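Alpha/beta hydrolase (Streptomyces albidoflavus, PDB 6KSU) probably cyclises non-ribosomal peptide chains by macrolactamization, joining residues of opposite chirality, as a stand-alone cyclase of the penicillin-binding-protein type. Local coordinates at residues L170-S175 / D306-G311; L312-T317 / A321-D326. All blocks are in the same frame, centred on the assembly; numbering follows the deposited sequence.

Both contacts lie in the beta-lactamase-like part of the chain and meet along one edge of its antiparallel sheet. Followed from the N terminus, the chain first passes 170-175, the loop that leads into helix 176-189, and returns 131 residues later at 306-311; contact 1 closes that long excursion, which includes several helices. Contact 2 begins directly afterwards and closes a short turn between 312-317 and 321-326, so the two stand in series and do not cross. Strand 307-308 is the sheet neighbour of strand 313-315, and Trp308 packs on Met313. Tyr174 also touches His325, so the loop before helix 176-189 and the hairpin meet beside the probable active site.

Contact 1: residues L170-S175 / D306-G311; sequences LAFSYS and DGWGLG
An aromatic cluster, buried and apolar, joins the loop before helix 176-189 to the edge strand 307-308 of the seven-stranded antiparallel sheet. Phe172, Tyr174 and Trp308 make the contact between the two segments, and the principle it illustrates is that a few large rings can bridge backbones that stay well apart: the nearest CA atoms, those of Phe172 and Trp308, are 8.4 Å from each other.

Phe172 reaches over one face of the indole with the far end of its ring. Its CG stands anti to the backbone N (chi1 178°), which extends the ring toward the strand and brings CZ to 3.5 Å from Trp308 CE3. Phe172 CE1 lies above the same face, 3.6 Å from Trp308 CG and displaced toward the rim. With the planes inclined by 35°, the pair is neither a parallel stack nor edge-to-face.

Tyr174 meets the benzo end of the indole differently. The planes stand at 83° in an offset edge-to-face pair, the tyrosine supplying the edge; Tyr174 CE1 comes within 3.9 Å of Trp308 CH2. His134 joins the group, stacked on Tyr174 and edge-to-face with Trp308.

The phenol oxygen turns to other partners, making weak hydrogen bonds to Ser83 OG and Lys86 NZ. Ser83, Lys86 and Tyr174 fit the SxxK and tyrosine pattern of serine beta-lactamases and penicillin-binding proteins, so Tyr174 is probably part of the active site. The contact itself rests on van der Waals packing, with the edge-to-face geometry of Tyr174 on Trp308 probably adding a favourable electrostatic term. Trp308 packs against the carbon edge of Tyr174 and probably helps set the position of that ring, leaving the Tyr174 hydroxyl directed to its weak bonds with Ser83 and Lys86.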
loop_
_atom_site.group_PDB
_atom_site.type_symbol
_atom_site.label_atom_id
_atom_site.label_comp_id
_atom_site.label_asym_id
_atom_site.label_seq_id
_atom_site.Cartn_x
_atom_site.Cartn_y
_atom_site.Cartn_z
ATOM N N LEU A 170 8.242 -17.286 -5.633
ATOM C CA LEU A 170 7.646 -18.397 -4.898
ATOM C C LEU A 170 6.482 -17.955 -4.013
ATOM O O LEU A 170 5.597 -18.768 -3.729
ATOM C CB LEU A 170 8.733 -19.125 -4.083
ATOM C CG LEU A 170 8.450 -20.428 -3.301
ATOM C CD1 LEU A 170 7.941 -20.165 -1.885
ATOM C CD2 LEU A 170 7.492 -21.346 -4.037
ATOM N N ALA A 171 6.427 -16.684 -3.606
ATOM C CA ALA A 171 5.342 -16.258 -2.728
ATOM C C ALA A 171 5.243 -14.730 -2.668
ATOM O O ALA A 171 6.217 -14.007 -2.878
ATOM C CB ALA A 171 5.529 -16.827 -1.319
ATOM N N PHE A 172 4.051 -14.257 -2.327
ATOM C CA PHE A 172 3.838 -12.835 -2.095
ATOM C C PHE A 172 4.466 -12.415 -0.767
ATOM O O PHE A 172 4.286 -13.084 0.255
ATOM C CB PHE A 172 2.346 -12.530 -2.099
ATOM C CG PHE A 172 2.019 -11.084 -1.812
ATOM C CD1 PHE A 172 1.902 -10.164 -2.858
ATOM C CD2 PHE A 172 1.840 -10.638 -0.509
ATOM C CE1 PHE A 172 1.613 -8.824 -2.624
ATOM C CE2 PHE A 172 1.533 -9.278 -0.254
ATOM C CZ PHE A 172 1.418 -8.375 -1.313
ATOM N N SER A 173 5.231 -11.327 -0.786
ATOM C CA SER A 173 5.624 -10.671 0.455
ATOM C C SER A 173 5.734 -9.171 0.205
ATOM O O SER A 173 6.543 -8.732 -0.617
ATOM C CB SER A 173 6.938 -11.234 1.008
ATOM O OG SER A 173 7.251 -10.634 2.254
ATOM N N TYR A 174 4.935 -8.386 0.927
ATOM C CA TYR A 174 4.908 -6.947 0.697
ATOM C C TYR A 174 6.267 -6.339 1.016
ATOM O O TYR A 174 6.908 -6.706 2.003
ATOM C CB TYR A 174 3.823 -6.316 1.558
ATOM C CG TYR A 174 3.478 -4.886 1.230
ATOM C CD1 TYR A 174 2.304 -4.572 0.532
ATOM C CD2 TYR A 174 4.295 -3.839 1.639
ATOM C CE1 TYR A 174 1.956 -3.244 0.249
ATOM C CE2 TYR A 174 3.943 -2.492 1.355
ATOM C CZ TYR A 174 2.779 -2.216 0.660
ATOM O OH TYR A 174 2.438 -0.911 0.386
ATOM N N SER A 175 6.710 -5.405 0.176
ATOM C CA SER A 175 8.087 -4.918 0.263
ATOM C C SER A 175 8.141 -3.460 -0.194
ATOM O O SER A 175 7.956 -3.169 -1.374
ATOM C CB SER A 175 9.023 -5.804 -0.576
ATOM O OG SER A 175 10.333 -5.268 -0.628
ATOM N N ASP A 306 -7.169 -10.170 -1.639
ATOM C CA ASP A 306 -7.399 -11.442 -2.320
ATOM C C ASP A 306 -6.433 -11.689 -3.474
ATOM O O ASP A 306 -6.192 -12.848 -3.826
ATOM C CB ASP A 306 -8.837 -11.502 -2.814
ATOM C CG ASP A 306 -9.813 -11.416 -1.688
ATOM O OD1 ASP A 306 -9.628 -12.183 -0.721
ATOM O OD2 ASP A 306 -10.742 -10.581 -1.749
ATOM N N GLY A 307 -5.860 -10.644 -4.050
ATOM C CA GLY A 307 -4.848 -10.816 -5.075
ATOM C C GLY A 307 -4.073 -9.533 -5.245
ATOM O O GLY A 307 -4.514 -8.460 -4.819
ATOM N N TRP A 308 -2.906 -9.646 -5.872
ATOM C CA TRP A 308 -2.099 -8.476 -6.189
ATOM C C TRP A 308 -1.685 -8.534 -7.648
ATOM O O TRP A 308 -1.327 -9.600 -8.165
ATOM C CB TRP A 308 -0.851 -8.377 -5.318
ATOM C CG TRP A 308 -0.547 -6.973 -4.903
ATOM C CD1 TRP A 308 0.106 -6.020 -5.628
ATOM C CD2 TRP A 308 -0.895 -6.359 -3.650
ATOM N NE1 TRP A 308 0.183 -4.846 -4.902
ATOM C CE2 TRP A 308 -0.420 -5.035 -3.686
ATOM C CE3 TRP A 308 -1.543 -6.815 -2.495
ATOM C CZ2 TRP A 308 -0.566 -4.164 -2.616
ATOM C CZ3 TRP A 308 -1.698 -5.947 -1.438
ATOM C CH2 TRP A 308 -1.218 -4.632 -1.506
ATOM N N GLY A 309 -1.715 -7.384 -8.293
ATOM C CA GLY A 309 -1.273 -7.276 -9.668
ATOM C C GLY A 309 -0.000 -6.461 -9.753
ATOM O O GLY A 309 0.921 -6.662 -8.964
ATOM N N LEU A 310 0.078 -5.530 -10.692
ATOM C CA LEU A 310 1.234 -4.643 -10.788
ATOM C C LEU A 310 0.821 -3.299 -10.190
ATOM O O LEU A 310 0.261 -2.448 -10.869
ATOM C CB LEU A 310 1.703 -4.516 -12.232
ATOM C CG LEU A 310 1.790 -5.837 -13.010
ATOM C CD1 LEU A 310 2.222 -5.601 -14.468
ATOM C CD2 LEU A 310 2.734 -6.817 -12.321
ATOM N N GLY A 311 1.083 -3.122 -8.899
ATOM C CA GLY A 311 0.785 -1.878 -8.221
ATOM C C GLY A 311 -0.656 -1.688 -7.810
ATOM O O GLY A 311 -0.993 -0.618 -7.298
#

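Contact 2: residues L312-T317 / A321-D326; sequences LMRHGT and AWYGHD
His315 O accepts the shortest of the cross-strand bonds, from Trp322 N at 2.7 Å, and the N-H points almost straight at it (173°). The same carbonyl also receives a CA-H...O contact from Ala321. Going back, His315 N gives its hydrogen to Trp322 O at 2.8 Å, which closes a two-bond ring; a second such ring joins Met313 and Gly324, with both bonds 3.1 Å long. Arg314 and Tyr323 form the non-hydrogen-bonded pair between them. This alternation is that of antiparallel pairing, and the short connection makes strands 313-315 and 322-329 a beta hairpin, here near the edge of the seven-stranded sheet.

On the face carrying Arg314 and Tyr323, the two side chains run side by side in the same direction. Arg314 CB lies 3.7 Å from Tyr323 CE1, while Arg314 CD, 3.9 Å from Tyr323 OH, carries the aliphatic chain along to the phenol end. Met313 uses the other face: CG sits between the backbone N and the carbonyl carbon (chi1 80°), and the chain then runs extended, taking CE to 3.5 Å from Asp326 OD2. The other carboxylate oxygen, Asp326 OD1, is gripped by a salt bridge from Arg337 and a hydrogen bond from Asn335.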
loop_
_atom_site.group_PDB
_atom_site.type_symbol
_atom_site.label_atom_id
_atom_site.label_comp_id
_atom_site.label_asym_id
_atom_site.label_seq_id
_atom_site.Cartn_x
_atom_site.Cartn_y
_atom_site.Cartn_z
ATOM N N LEU A 312 -1.520 -2.667 -8.050
ATOM C CA LEU A 312 -2.874 -2.699 -7.519
ATOM C C LEU A 312 -3.105 -4.020 -6.793
ATOM O O LEU A 312 -2.633 -5.068 -7.239
ATOM C CB LEU A 312 -3.896 -2.548 -8.622
ATOM C CG LEU A 312 -4.017 -1.175 -9.297
ATOM C CD1 LEU A 312 -4.561 -1.373 -10.694
ATOM C CD2 LEU A 312 -4.914 -0.234 -8.481
ATOM N N MET A 313 -3.830 -3.964 -5.684
ATOM C CA MET A 313 -4.388 -5.141 -5.034
ATOM C C MET A 313 -5.860 -5.304 -5.420
ATOM O O MET A 313 -6.508 -4.364 -5.887
ATOM C CB MET A 313 -4.258 -5.040 -3.501
ATOM C CG MET A 313 -5.336 -4.158 -2.829
ATOM S SD MET A 313 -4.957 -3.754 -1.113
ATOM C CE MET A 313 -6.254 -2.599 -0.696
ATOM N N ARG A 314 -6.391 -6.507 -5.179
ATOM C CA ARG A 314 -7.777 -6.857 -5.472
ATOM C C ARG A 314 -8.507 -7.265 -4.194
ATOM O O ARG A 314 -7.996 -8.082 -3.416
ATOM C CB ARG A 314 -7.834 -8.003 -6.489
ATOM C CG ARG A 314 -9.224 -8.534 -6.753
ATOM C CD ARG A 314 -9.218 -9.508 -7.910
ATOM N NE ARG A 314 -8.471 -10.729 -7.603
ATOM C CZ ARG A 314 -8.956 -11.737 -6.893
ATOM N NH1 ARG A 314 -10.186 -11.671 -6.393
ATOM N NH2 ARG A 314 -8.204 -12.807 -6.666
ATOM N N HIS A 315 -9.693 -6.686 -3.976
ATOM C CA HIS A 315 -10.626 -7.117 -2.943
ATOM C C HIS A 315 -11.901 -7.584 -3.632
ATOM O O HIS A 315 -12.494 -6.832 -4.416
ATOM C CB HIS A 315 -10.932 -5.978 -1.959
ATOM C CG HIS A 315 -9.804 -5.662 -1.024
ATOM N ND1 HIS A 315 -9.883 -4.673 -0.065
ATOM C CD2 HIS A 315 -8.562 -6.192 -0.912
ATOM C CE1 HIS A 315 -8.739 -4.612 0.596
ATOM N NE2 HIS A 315 -7.925 -5.528 0.107
ATOM N N GLY A 316 -12.329 -8.821 -3.346
ATOM C CA GLY A 316 -13.472 -9.392 -4.048
ATOM C C GLY A 316 -13.064 -10.125 -5.312
ATOM O O GLY A 316 -11.887 -10.183 -5.688
ATOM N N THR A 317 -14.058 -10.689 -6.011
ATOM C CA THR A 317 -13.582 -11.636 -7.022
ATOM C C THR A 317 -14.100 -11.401 -8.438
ATOM O O THR A 317 -13.325 -11.547 -9.397
ATOM C CB THR A 317 -13.907 -13.066 -6.585
ATOM O OG1 THR A 317 -13.033 -13.435 -5.512
ATOM C CG2 THR A 317 -13.689 -14.032 -7.730
ATOM N N ALA A 321 -15.341 -7.357 -7.693
ATOM C CA ALA A 321 -13.918 -7.167 -7.459
ATOM C C ALA A 321 -13.561 -5.687 -7.557
ATOM O O ALA A 321 -13.850 -5.034 -8.568
ATOM C CB ALA A 321 -13.110 -7.968 -8.481
ATOM N N TRP A 322 -12.922 -5.161 -6.518
ATOM C CA TRP A 322 -12.425 -3.794 -6.543
ATOM C C TRP A 322 -10.914 -3.799 -6.435
ATOM O O TRP A 322 -10.323 -4.686 -5.811
ATOM C CB TRP A 322 -12.985 -2.948 -5.401
ATOM C CG TRP A 322 -14.415 -2.584 -5.555
ATOM C CD1 TRP A 322 -15.485 -3.423 -5.440
ATOM C CD2 TRP A 322 -14.949 -1.279 -5.840
ATOM N NE1 TRP A 322 -16.659 -2.720 -5.634
ATOM C CE2 TRP A 322 -16.355 -1.407 -5.888
ATOM C CE3 TRP A 322 -14.379 -0.023 -6.058
ATOM C CZ2 TRP A 322 -17.198 -0.323 -6.140
ATOM C CZ3 TRP A 322 -15.221 1.055 -6.309
ATOM C CH2 TRP A 322 -16.612 0.892 -6.346
ATOM N N TYR A 323 -10.296 -2.781 -7.029
ATOM C CA TYR A 323 -8.854 -2.654 -7.014
ATOM C C TYR A 323 -8.469 -1.350 -6.340
ATOM O O TYR A 323 -9.216 -0.370 -6.389
ATOM C CB TYR A 323 -8.272 -2.728 -8.439
ATOM C CG TYR A 323 -8.721 -3.980 -9.167
ATOM C CD1 TYR A 323 -7.954 -5.129 -9.122
ATOM C CD2 TYR A 323 -9.938 -4.020 -9.852
ATOM C CE1 TYR A 323 -8.368 -6.293 -9.760
ATOM C CE2 TYR A 323 -10.360 -5.166 -10.494
ATOM C CZ TYR A 323 -9.570 -6.305 -10.452
ATOM O OH TYR A 323 -9.985 -7.459 -11.082
ATOM N N GLY A 324 -7.290 -1.346 -5.723
ATOM C CA GLY A 324 -6.755 -0.114 -5.194
ATOM C C GLY A 324 -5.474 -0.288 -4.414
ATOM O O GLY A 324 -4.634 -1.127 -4.752
ATOM N N HIS A 325 -5.319 0.513 -3.368
ATOM C CA HIS A 325 -4.113 0.528 -2.553
ATOM C C HIS A 325 -4.434 1.320 -1.302
ATOM O O HIS A 325 -5.322 2.174 -1.306
ATOM C CB HIS A 325 -2.933 1.163 -3.300
ATOM C CG HIS A 325 -1.617 0.530 -2.989
ATOM N ND1 HIS A 325 -0.990 0.682 -1.770
ATOM C CD2 HIS A 325 -0.796 -0.246 -3.744
ATOM C CE1 HIS A 325 0.160 0.028 -1.785
ATOM N NE2 HIS A 325 0.301 -0.547 -2.970
ATOM N N ASP A 326 -3.700 1.024 -0.235
ATOM C CA ASP A 326 -3.848 1.692 1.039
ATOM C C ASP A 326 -2.515 2.307 1.429
ATOM O O ASP A 326 -1.458 1.970 0.892
ATOM C CB ASP A 326 -4.293 0.724 2.162
ATOM C CG ASP A 326 -5.690 0.180 1.956
ATOM O OD1 ASP A 326 -6.537 0.861 1.323
ATOM O OD2 ASP A 326 -5.926 -0.950 2.426
#